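Local coordinates for protein hydrogen peroxide-inducible genes activator (Corynebacterium glutamicum, PDB 6G1D) that senses hydrogen peroxide as a LysR-type transcription factor and probably switches on peroxide-inducible genes by binding DNA through its helix-turn-helix domain, at residues 95-100 with 296-301. The protein carries 1 engineered substitution. Sequence-based numbering, arbitrary orientation.
Sequences NGSLTG and FEQFAL
The amide of Q298 and the ring of F299 are the flat groups here, and each meets one residue of 95-100. S97 comes up beyond the OE1/NE2 end of the Q298 amide, close to its plane and not over a face: its CB lies 3.2 Å from OE1 of Q298, while its OG is 3.7 Å from both OE1 and NE2 of Q298, too far for a hydrogen bond. L98 reaches the F299 ring at its edge, near the ring plane, through CD1, which also packs 4.4 Å from F299 CB. L98 CD1 sits 3.9 Å from Q298 CB and 3.9 Å from F299 N, so it rests against the helix backbone. L98 chi1 (-67°), with CG opposite the carbonyl carbon, directs CD1 there, and the L98 and Q298 side chains pass one another pointing in opposing directions. No hydrogen bond crosses between the segments; the 201 Å² buried comes mainly from L98 and Q298. The backbone N of L98 is instead bonded to OE1 of E295. This places the loop between helix 68-95 and strand 100-106 against helix 293-316 of the LysR effector domain. F299 packs on L102 and V104 of strand 100-106; L98 also touches Y126 in a loop and I302 of helix 293-316.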
ATOM      1  N   ASN B  95      -8.362 -38.109   8.104  1.00104.43           N
ATOM      2  CA  ASN B  95      -9.203 -39.170   8.591  1.00106.04           C
ATOM      3  C   ASN B  95     -10.696 -38.925   8.657  1.00103.49           C
ATOM      4  O   ASN B  95     -11.483 -39.768   8.288  1.00103.42           O
ATOM      5  CB  ASN B  95      -8.720 -39.532   9.974  1.00 95.96           C
ATOM      6  CG  ASN B  95      -9.422 -40.718  10.517  1.00104.71           C
ATOM      7  OD1 ASN B  95     -10.138 -41.397   9.792  1.00122.44           O
ATOM      8  ND2 ASN B  95      -9.227 -40.989  11.801  1.00115.60           N
ATOM      9  N   GLY B  96     -11.082 -37.753   9.113  1.00115.53           N
ATOM     10  CA  GLY B  96     -12.485 -37.446   9.281  1.00113.50           C
ATOM     11  C   GLY B  96     -13.018 -36.240   8.544  1.00109.50           C
ATOM     12  O   GLY B  96     -12.372 -35.676   7.665  1.00 98.83           O
ATOM     13  N   SER B  97     -14.255 -35.916   8.881  1.00 74.17           N
ATOM     14  CA  SER B  97     -14.960 -34.790   8.338  1.00 65.40           C
ATOM     15  C   SER B  97     -14.916 -33.722   9.405  1.00 64.67           C
ATOM     16  O   SER B  97     -15.253 -33.951  10.556  1.00 56.04           O
ATOM     17  CB  SER B  97     -16.389 -35.168   8.046  1.00 73.91           C
ATOM     18  OG  SER B  97     -16.880 -36.037   9.040  1.00 75.16           O
ATOM     19  N   LEU B  98     -14.509 -32.543   8.984  1.00 51.69           N
ATOM     20  CA  LEU B  98     -14.335 -31.412   9.864  1.00 49.86           C
ATOM     21  C   LEU B  98     -13.362 -31.661  11.000  1.00 50.56           C
ATOM     22  O   LEU B  98     -13.641 -31.382  12.151  1.00 46.70           O
ATOM     23  CB  LEU B  98     -15.653 -30.781  10.308  1.00 47.57           C
ATOM     24  CG  LEU B  98     -16.379 -30.119   9.153  1.00 49.02           C
ATOM     25  CD1 LEU B  98     -17.649 -29.455   9.620  1.00 49.38           C
ATOM     26  CD2 LEU B  98     -15.466 -29.122   8.486  1.00 48.32           C
ATOM     27  N   THR B  99     -12.243 -32.274  10.655  1.00 53.14           N
ATOM     28  CA  THR B  99     -11.162 -32.435  11.591  1.00 54.99           C
ATOM     29  C   THR B  99      -9.971 -31.739  10.939  1.00 54.58           C
ATOM     30  O   THR B  99      -9.901 -31.592   9.692  1.00 54.63           O
ATOM     31  CB  THR B  99     -10.860 -33.917  11.863  1.00 57.16           C
ATOM     32  OG1 THR B  99     -10.499 -34.542  10.659  1.00 53.69           O
ATOM     33  CG2 THR B  99     -12.098 -34.674  12.355  1.00 56.10           C
ATOM     34  N   GLY B 100      -8.997 -31.328  11.751  1.00 53.03           N
ATOM     35  CA  GLY B 100      -7.821 -30.662  11.247  1.00 55.01           C
ATOM     36  C   GLY B 100      -8.073 -29.223  10.830  1.00 50.80           C
ATOM     37  O   GLY B 100      -9.151 -28.682  11.066  1.00 54.51           O
ATOM     38  N   PHE B 296     -17.585 -29.375   3.419  1.00 45.26           N
ATOM     39  CA  PHE B 296     -18.027 -28.005   3.275  1.00 44.43           C
ATOM     40  C   PHE B 296     -19.553 -27.886   3.423  1.00 44.75           C
ATOM     41  O   PHE B 296     -20.025 -26.907   3.969  1.00 42.03           O
ATOM     42  CB  PHE B 296     -17.552 -27.392   1.957  1.00 44.95           C
ATOM     43  CG  PHE B 296     -16.051 -27.343   1.790  1.00 44.97           C
ATOM     44  CD1 PHE B 296     -15.158 -27.412   2.884  1.00 44.06           C
ATOM     45  CD2 PHE B 296     -15.530 -27.189   0.524  1.00 45.31           C
ATOM     46  CE1 PHE B 296     -13.797 -27.346   2.679  1.00 47.21           C
ATOM     47  CE2 PHE B 296     -14.160 -27.138   0.332  1.00 48.16           C
ATOM     48  CZ  PHE B 296     -13.295 -27.196   1.416  1.00 47.06           C
ATOM     49  N   GLU B 297     -20.287 -28.902   2.981  1.00 53.59           N
ATOM     50  CA  GLU B 297     -21.728 -29.009   3.188  1.00 54.62           C
ATOM     51  C   GLU B 297     -22.090 -29.139   4.673  1.00 55.32           C
ATOM     52  O   GLU B 297     -23.111 -28.603   5.120  1.00 52.98           O
ATOM     53  CB  GLU B 297     -22.304 -30.215   2.444  1.00 58.60           C
ATOM     54  CG  GLU B 297     -23.726 -30.063   2.004  1.00 68.45           C
ATOM     55  CD  GLU B 297     -23.844 -29.170   0.777  1.00 67.91           C
ATOM     56  OE1 GLU B 297     -23.094 -29.419  -0.202  1.00 72.03           O
ATOM     57  OE2 GLU B 297     -24.694 -28.240   0.787  1.00 69.43           O
ATOM     58  N   GLN B 298     -21.268 -29.862   5.433  1.00 43.55           N
ATOM     59  CA  GLN B 298     -21.454 -29.922   6.877  1.00 47.34           C
ATOM     60  C   GLN B 298     -21.120 -28.582   7.499  1.00 43.92           C
ATOM     61  O   GLN B 298     -21.790 -28.148   8.427  1.00 40.47           O
ATOM     62  CB  GLN B 298     -20.572 -30.985   7.553  1.00 49.49           C
ATOM     63  CG  GLN B 298     -21.022 -32.422   7.454  1.00 57.01           C
ATOM     64  CD  GLN B 298     -19.914 -33.383   7.887  1.00 58.88           C
ATOM     65  OE1 GLN B 298     -19.170 -33.853   7.040  1.00 58.88           O
ATOM     66  NE2 GLN B 298     -19.791 -33.681   9.206  1.00 53.75           N
ATOM     67  N   PHE B 299     -20.072 -27.930   7.016  1.00 39.66           N
ATOM     68  CA  PHE B 299     -19.734 -26.628   7.546  1.00 40.23           C
ATOM     69  C   PHE B 299     -20.850 -25.651   7.287  1.00 39.60           C
ATOM     70  O   PHE B 299     -21.138 -24.816   8.132  1.00 37.51           O
ATOM     71  CB  PHE B 299     -18.417 -26.076   6.970  1.00 39.82           C
ATOM     72  CG  PHE B 299     -17.879 -24.924   7.744  1.00 41.70           C
ATOM     73  CD1 PHE B 299     -17.688 -23.671   7.169  1.00 39.49           C
ATOM     74  CD2 PHE B 299     -17.624 -25.083   9.086  1.00 40.92           C
ATOM     75  CE1 PHE B 299     -17.257 -22.612   7.929  1.00 39.27           C
ATOM     76  CE2 PHE B 299     -17.155 -24.015   9.854  1.00 42.41           C
ATOM     77  CZ  PHE B 299     -16.939 -22.781   9.260  1.00 41.43           C
ATOM     78  N   ALA B 300     -21.467 -25.741   6.103  1.00 41.02           N
ATOM     79  CA  ALA B 300     -22.606 -24.880   5.769  1.00 38.39           C
ATOM     80  C   ALA B 300     -23.728 -24.998   6.793  1.00 40.25           C
ATOM     81  O   ALA B 300     -24.346 -23.975   7.166  1.00 36.41           O
ATOM     82  CB  ALA B 300     -23.151 -25.201   4.393  1.00 38.84           C
ATOM     83  N   LEU B 301     -24.032 -26.226   7.228  1.00 40.30           N
ATOM     84  CA  LEU B 301     -25.072 -26.420   8.232  1.00 39.03           C
ATOM     85  C   LEU B 301     -24.743 -25.679   9.541  1.00 37.82           C
ATOM     86  O   LEU B 301     -25.644 -25.116  10.188  1.00 39.68           O
ATOM     87  CB  LEU B 301     -25.316 -27.916   8.506  1.00 43.37           C
ATOM     88  CG  LEU B 301     -25.893 -28.796   7.392  1.00 45.63           C
ATOM     89  CD1 LEU B 301     -25.955 -30.238   7.934  1.00 43.39           C
ATOM     90  CD2 LEU B 301     -27.278 -28.294   6.933  1.00 46.33           C
TER